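Local atomic coordinates of AvrRxo1-ORF1 (Xanthomonas oryzae pv. oryzicola, PDB entry 4Z8T), a protein that is a type III effector of a plant pathogen, probably phosphorylates a nucleotide-like substrate through its polynucleotide kinase domain, and binds the chaperone-like partner AvrRxo1-ORF2. Residues E35-K38 against L39-L43; R296-N299 against N300-D303. All blocks are in the same frame, centred on the assembly; numbering follows the deposited sequence.

Contact 1 of 2, residues E35-K38 against L39-L43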
loop_
_atom_site.group_PDB
_atom_site.type_symbol
_atom_site.label_atom_id
_atom_site.label_comp_id
_atom_site.label_asym_id
_atom_site.label_seq_id
_atom_site.Cartn_x
_atom_site.Cartn_y
_atom_site.Cartn_z
ATOM N N GLU A 35 17.327 -34.039 37.890
ATOM C CA GLU A 35 16.596 -34.726 36.832
ATOM C C GLU A 35 16.518 -33.856 35.591
ATOM O O GLU A 35 16.620 -34.351 34.467
ATOM C CB GLU A 35 15.176 -35.085 37.272
ATOM C CG GLU A 35 15.095 -36.119 38.372
ATOM C CD GLU A 35 15.141 -35.506 39.753
ATOM O OE1 GLU A 35 15.561 -34.334 39.888
ATOM O OE2 GLU A 35 14.745 -36.199 40.714
ATOM N N ARG A 36 16.328 -32.559 35.793
ATOM C CA ARG A 36 16.190 -31.656 34.653
ATOM C C ARG A 36 17.536 -31.465 33.978
ATOM O O ARG A 36 17.622 -31.375 32.754
ATOM C CB ARG A 36 15.606 -30.309 35.077
ATOM C CG ARG A 36 14.929 -29.571 33.921
ATOM C CD ARG A 36 13.689 -30.307 33.466
ATOM N NE ARG A 36 12.952 -29.575 32.427
ATOM C CZ ARG A 36 11.799 -29.992 31.926
ATOM N NH1 ARG A 36 11.276 -31.123 32.374
ATOM N NH2 ARG A 36 11.161 -29.280 31.000
ATOM N N ARG A 37 18.585 -31.418 34.794
ATOM C CA ARG A 37 19.960 -31.373 34.322
ATOM C C ARG A 37 20.225 -32.564 33.408
ATOM O O ARG A 37 20.838 -32.423 32.342
ATOM C CB ARG A 37 20.892 -31.417 35.540
ATOM C CG ARG A 37 22.277 -30.843 35.338
ATOM C CD ARG A 37 22.851 -30.333 36.662
ATOM N NE ARG A 37 22.650 -31.242 37.783
ATOM C CZ ARG A 37 22.304 -30.856 39.009
ATOM N NH1 ARG A 37 22.120 -29.574 39.281
ATOM N NH2 ARG A 37 22.141 -31.756 39.968
ATOM N N LYS A 38 19.743 -33.736 33.811
ATOM C CA LYS A 38 19.917 -34.948 33.015
ATOM C C LYS A 38 19.175 -34.865 31.680
ATOM O O LYS A 38 19.695 -35.306 30.654
ATOM C CB LYS A 38 19.449 -36.178 33.794
ATOM C CG LYS A 38 20.337 -36.572 34.968
ATOM C CD LYS A 38 19.794 -37.840 35.629
ATOM C CE LYS A 38 20.341 -38.052 37.043
ATOM N NZ LYS A 38 21.767 -38.475 37.062
ATOM N N LEU A 39 17.962 -34.321 31.707
ATOM C CA LEU A 39 17.176 -34.149 30.482
ATOM C C LEU A 39 17.901 -33.214 29.525
ATOM O O LEU A 39 17.967 -33.472 28.312
ATOM C CB LEU A 39 15.785 -33.595 30.808
ATOM C CG LEU A 39 14.866 -33.330 29.609
ATOM C CD1 LEU A 39 14.691 -34.588 28.770
ATOM C CD2 LEU A 39 13.513 -32.796 30.080
ATOM N N HIS A 40 18.446 -32.133 30.069
ATOM C CA HIS A 40 19.217 -31.187 29.257
ATOM C C HIS A 40 20.370 -31.885 28.566
ATOM O O HIS A 40 20.606 -31.682 27.373
ATOM C CB HIS A 40 19.768 -30.050 30.115
ATOM C CG HIS A 40 18.719 -29.134 30.651
ATOM N ND1 HIS A 40 18.968 -28.209 31.641
ATOM C CD2 HIS A 40 17.403 -29.005 30.337
ATOM C CE1 HIS A 40 17.859 -27.544 31.911
ATOM N NE2 HIS A 40 16.894 -28.013 31.136
ATOM N N GLU A 41 21.109 -32.694 29.322
ATOM C CA GLU A 41 22.274 -33.374 28.779
ATOM C C GLU A 41 21.868 -34.324 27.661
ATOM O O GLU A 41 22.546 -34.427 26.634
ATOM C CB GLU A 41 23.030 -34.112 29.897
ATOM C CG GLU A 41 23.643 -33.163 30.921
ATOM C CD GLU A 41 23.975 -33.828 32.256
ATOM O OE1 GLU A 41 23.769 -35.054 32.406
ATOM O OE2 GLU A 41 24.441 -33.108 33.165
ATOM N N LYS A 42 20.748 -35.007 27.856
ATOM C CA LYS A 42 20.253 -35.944 26.867
ATOM C C LYS A 42 19.862 -35.214 25.585
ATOM O O LYS A 42 20.227 -35.637 24.492
ATOM C CB LYS A 42 19.041 -36.707 27.396
ATOM C CG LYS A 42 18.555 -37.761 26.421
ATOM C CD LYS A 42 17.276 -38.450 26.876
ATOM C CE LYS A 42 16.055 -37.578 26.638
ATOM N NZ LYS A 42 14.787 -38.371 26.718
ATOM N N LEU A 43 19.119 -34.126 25.723
ATOM C CA LEU A 43 18.671 -33.394 24.543
ATOM C C LEU A 43 19.836 -32.760 23.786
ATOM O O LEU A 43 19.824 -32.728 22.547
ATOM C CB LEU A 43 17.625 -32.348 24.915
ATOM C CG LEU A 43 16.367 -32.941 25.557
ATOM C CD1 LEU A 43 15.362 -31.839 25.824
ATOM C CD2 LEU A 43 15.755 -33.998 24.679
#
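With its CG anti to the backbone N (chi1 -157°) and a bend at the next bond, Arg-36 runs alongside Leu-39 on helix 34-60, both side chains pointing the same way. Methyl CD2 of Leu-39 comes over one face of the guanidinium, nearer its border than its centre, and approaches NH1 of Arg-36 to 3.6 Å. His-40 keeps CG beside its backbone N (chi1 -68°), a torsion that sets the ring over the carbonyl O of Arg-36 and lets it cross the arginine chain at about a right angle. Ring atom NE2 of His-40 lies 3.7 Å from CG of Arg-36, while one ring face covers Arg-36 O, which is 3.3 Å from CG of His-40. That same oxygen accepts the backbone N-H of His-40 at 2.9 Å, one of four consecutive i to i+4 bonds that run from Glu-35 O to Lys-42 N.

On another side of the helix Glu-41 lies beside Arg-37. Its OE2 meets the aliphatic CG of Arg-37 at 3.8 Å, but stays 5.3 Å from NE of Arg-37, too far for a salt bridge; the attraction is at most a diffuse one.

The polar ends of Arg-36 and His-40 turn to the neighbouring helices. Glu-129 takes a salt bridge from NE of Arg-36 and a hydrogen bond from NE2 of His-40; NH1 and NH2 of Arg-36 bond to Ser-114 OG and Leu-111 O, and Tyr-10 adds a cation-pi contact. So many partners fix the rotation of the guanidinium, with Leu-39 packed on its face. The shared carboxylate probably offsets the buried arginine charge and would tend to stabilise a protonated histidine, although the coordinates do not fix its protonation.

Contact 2 of 2, residues R296-N299 against N300-D303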
loop_
_atom_site.group_PDB
_atom_site.type_symbol
_atom_site.label_atom_id
_atom_site.label_comp_id
_atom_site.label_asym_id
_atom_site.label_seq_id
_atom_site.Cartn_x
_atom_site.Cartn_y
_atom_site.Cartn_z
ATOM N N ARG A 296 -11.366 -15.399 -0.640
ATOM C CA ARG A 296 -10.328 -14.534 -1.200
ATOM C C ARG A 296 -8.973 -15.232 -1.194
ATOM O O ARG A 296 -8.254 -15.196 -2.191
ATOM C CB ARG A 296 -10.234 -13.209 -0.443
ATOM C CG ARG A 296 -9.073 -12.327 -0.906
ATOM C CD ARG A 296 -9.134 -10.930 -0.319
ATOM N NE ARG A 296 -9.173 -10.922 1.142
ATOM C CZ ARG A 296 -8.097 -10.983 1.925
ATOM N NH1 ARG A 296 -6.885 -11.078 1.394
ATOM N NH2 ARG A 296 -8.235 -10.957 3.247
ATOM N N LEU A 297 -8.634 -15.879 -0.079
ATOM C CA LEU A 297 -7.381 -16.631 0.008
ATOM C C LEU A 297 -7.394 -17.882 -0.859
ATOM O O LEU A 297 -6.389 -18.219 -1.488
ATOM C CB LEU A 297 -7.056 -16.985 1.459
ATOM C CG LEU A 297 -6.740 -15.780 2.346
ATOM C CD1 LEU A 297 -6.440 -16.201 3.771
ATOM C CD2 LEU A 297 -5.573 -14.998 1.785
ATOM N N GLU A 298 -8.528 -18.574 -0.898
ATOM C CA GLU A 298 -8.652 -19.761 -1.732
ATOM C C GLU A 298 -8.505 -19.437 -3.219
ATOM O O GLU A 298 -8.035 -20.269 -3.988
ATOM C CB GLU A 298 -9.990 -20.459 -1.476
ATOM C CG GLU A 298 -10.101 -21.095 -0.107
ATOM C CD GLU A 298 -9.391 -22.427 -0.019
ATOM O OE1 GLU A 298 -9.827 -23.378 -0.708
ATOM O OE2 GLU A 298 -8.410 -22.534 0.751
ATOM N N ASN A 299 -8.910 -18.230 -3.616
ATOM C CA ASN A 299 -8.873 -17.822 -5.024
ATOM C C ASN A 299 -7.453 -17.819 -5.586
ATOM O O ASN A 299 -7.256 -17.957 -6.797
ATOM C CB ASN A 299 -9.501 -16.432 -5.188
ATOM C CG ASN A 299 -9.826 -16.099 -6.634
ATOM O OD1 ASN A 299 -10.349 -16.939 -7.371
ATOM N ND2 ASN A 299 -9.521 -14.871 -7.047
ATOM N N ASN A 300 -6.464 -17.660 -4.706
ATOM C CA ASN A 300 -5.060 -17.624 -5.127
ATOM C C ASN A 300 -4.258 -18.848 -4.703
ATOM O O ASN A 300 -3.022 -18.831 -4.660
ATOM C CB ASN A 300 -4.373 -16.336 -4.654
ATOM C CG ASN A 300 -4.873 -15.107 -5.387
ATOM O OD1 ASN A 300 -5.335 -14.145 -4.773
ATOM N ND2 ASN A 300 -4.783 -15.134 -6.705
ATOM N N ILE A 301 -4.963 -19.925 -4.388
ATOM C CA ILE A 301 -4.293 -21.175 -4.089
ATOM C C ILE A 301 -4.828 -22.239 -5.048
ATOM O O ILE A 301 -6.004 -22.597 -4.984
ATOM C CB ILE A 301 -4.530 -21.622 -2.636
ATOM C CG1 ILE A 301 -4.066 -20.536 -1.657
ATOM C CG2 ILE A 301 -3.796 -22.920 -2.368
ATOM C CD1 ILE A 301 -4.448 -20.788 -0.201
ATOM N N ALA A 302 -3.964 -22.742 -5.926
ATOM C CA ALA A 302 -4.390 -23.688 -6.963
ATOM C C ALA A 302 -4.188 -25.151 -6.576
ATOM O O ALA A 302 -4.896 -26.029 -7.076
ATOM C CB ALA A 302 -3.685 -23.388 -8.283
ATOM N N ASP A 303 -3.212 -25.417 -5.715
ATOM C CA ASP A 303 -2.916 -26.781 -5.286
ATOM C C ASP A 303 -4.035 -27.341 -4.414
ATOM O O ASP A 303 -4.400 -26.741 -3.406
ATOM C CB ASP A 303 -1.601 -26.822 -4.509
ATOM C CG ASP A 303 -1.257 -28.214 -4.036
ATOM O OD1 ASP A 303 -0.866 -29.046 -4.879
ATOM O OD2 ASP A 303 -1.386 -28.493 -2.823
HETATM O O HOH W 1 -8.574 -13.154 -4.590
HETATM O O HOH W 2 -8.584 -22.527 -5.120
#
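Ile-301 turns its CG1 branch back against the last turn of helix 291-298, where CG1 sits 3.3 Å from the carbonyl O of Leu-297. With CG1 anti to its own carbonyl carbon (chi1 -57°), the branch carries CD1 on past the same oxygen, and CD1 comes no nearer than 4.4 Å to OE2 of Glu-298, a loose meeting of methyl and carboxylate. The two asparagines are joined through water instead. Asn-299 holds CG anti to its backbone N (chi1 -165°) and gives ND2 to the water at 3.1 Å; Asn-300 has CG beside its backbone N (chi1 -70°), which brings OD1 to the same water for a weak bond. This water also donates to the carbonyl of Arg-296.

The backbone here makes a type I beta turn from Glu-298 to Ile-301. The N-H of Ile-301 reaches Glu-298 O at 3.1 Å, and Asn-300 N bonds to Leu-297 O. A second water links the carbonyls of Glu-298 and Ile-301.

The turn leads to Asp-303, the N-cap of helix 304-315. Against that helix Leu-297 packs on Leu-314, Ile-301 and Glu-298 both touch Thr-310, and Glu-298 forms a salt bridge with Arg-311, joining the two helices.

How the contacts relate
From the N terminus, the chain first meets contact 1 in the opening turns of helix 34-60, where residues 35-43 are continuous and no loop is closed. It then runs through the six-stranded mixed sheet and its helices before contact 2, at residues 296-303, makes the tight turn between helices 291-298 and 304-315. The two stand in series, neither nesting nor crossing. The centres of contact 1 and contact 2 are about 45 Å apart, on opposite sides of the chain's centre, and their nearest atoms about 33 Å apart. Contact 1 ties its helix to helices 108-113 and 123-141; contact 2 ties two late helices together and also faces another copy of this protein, the second subunit.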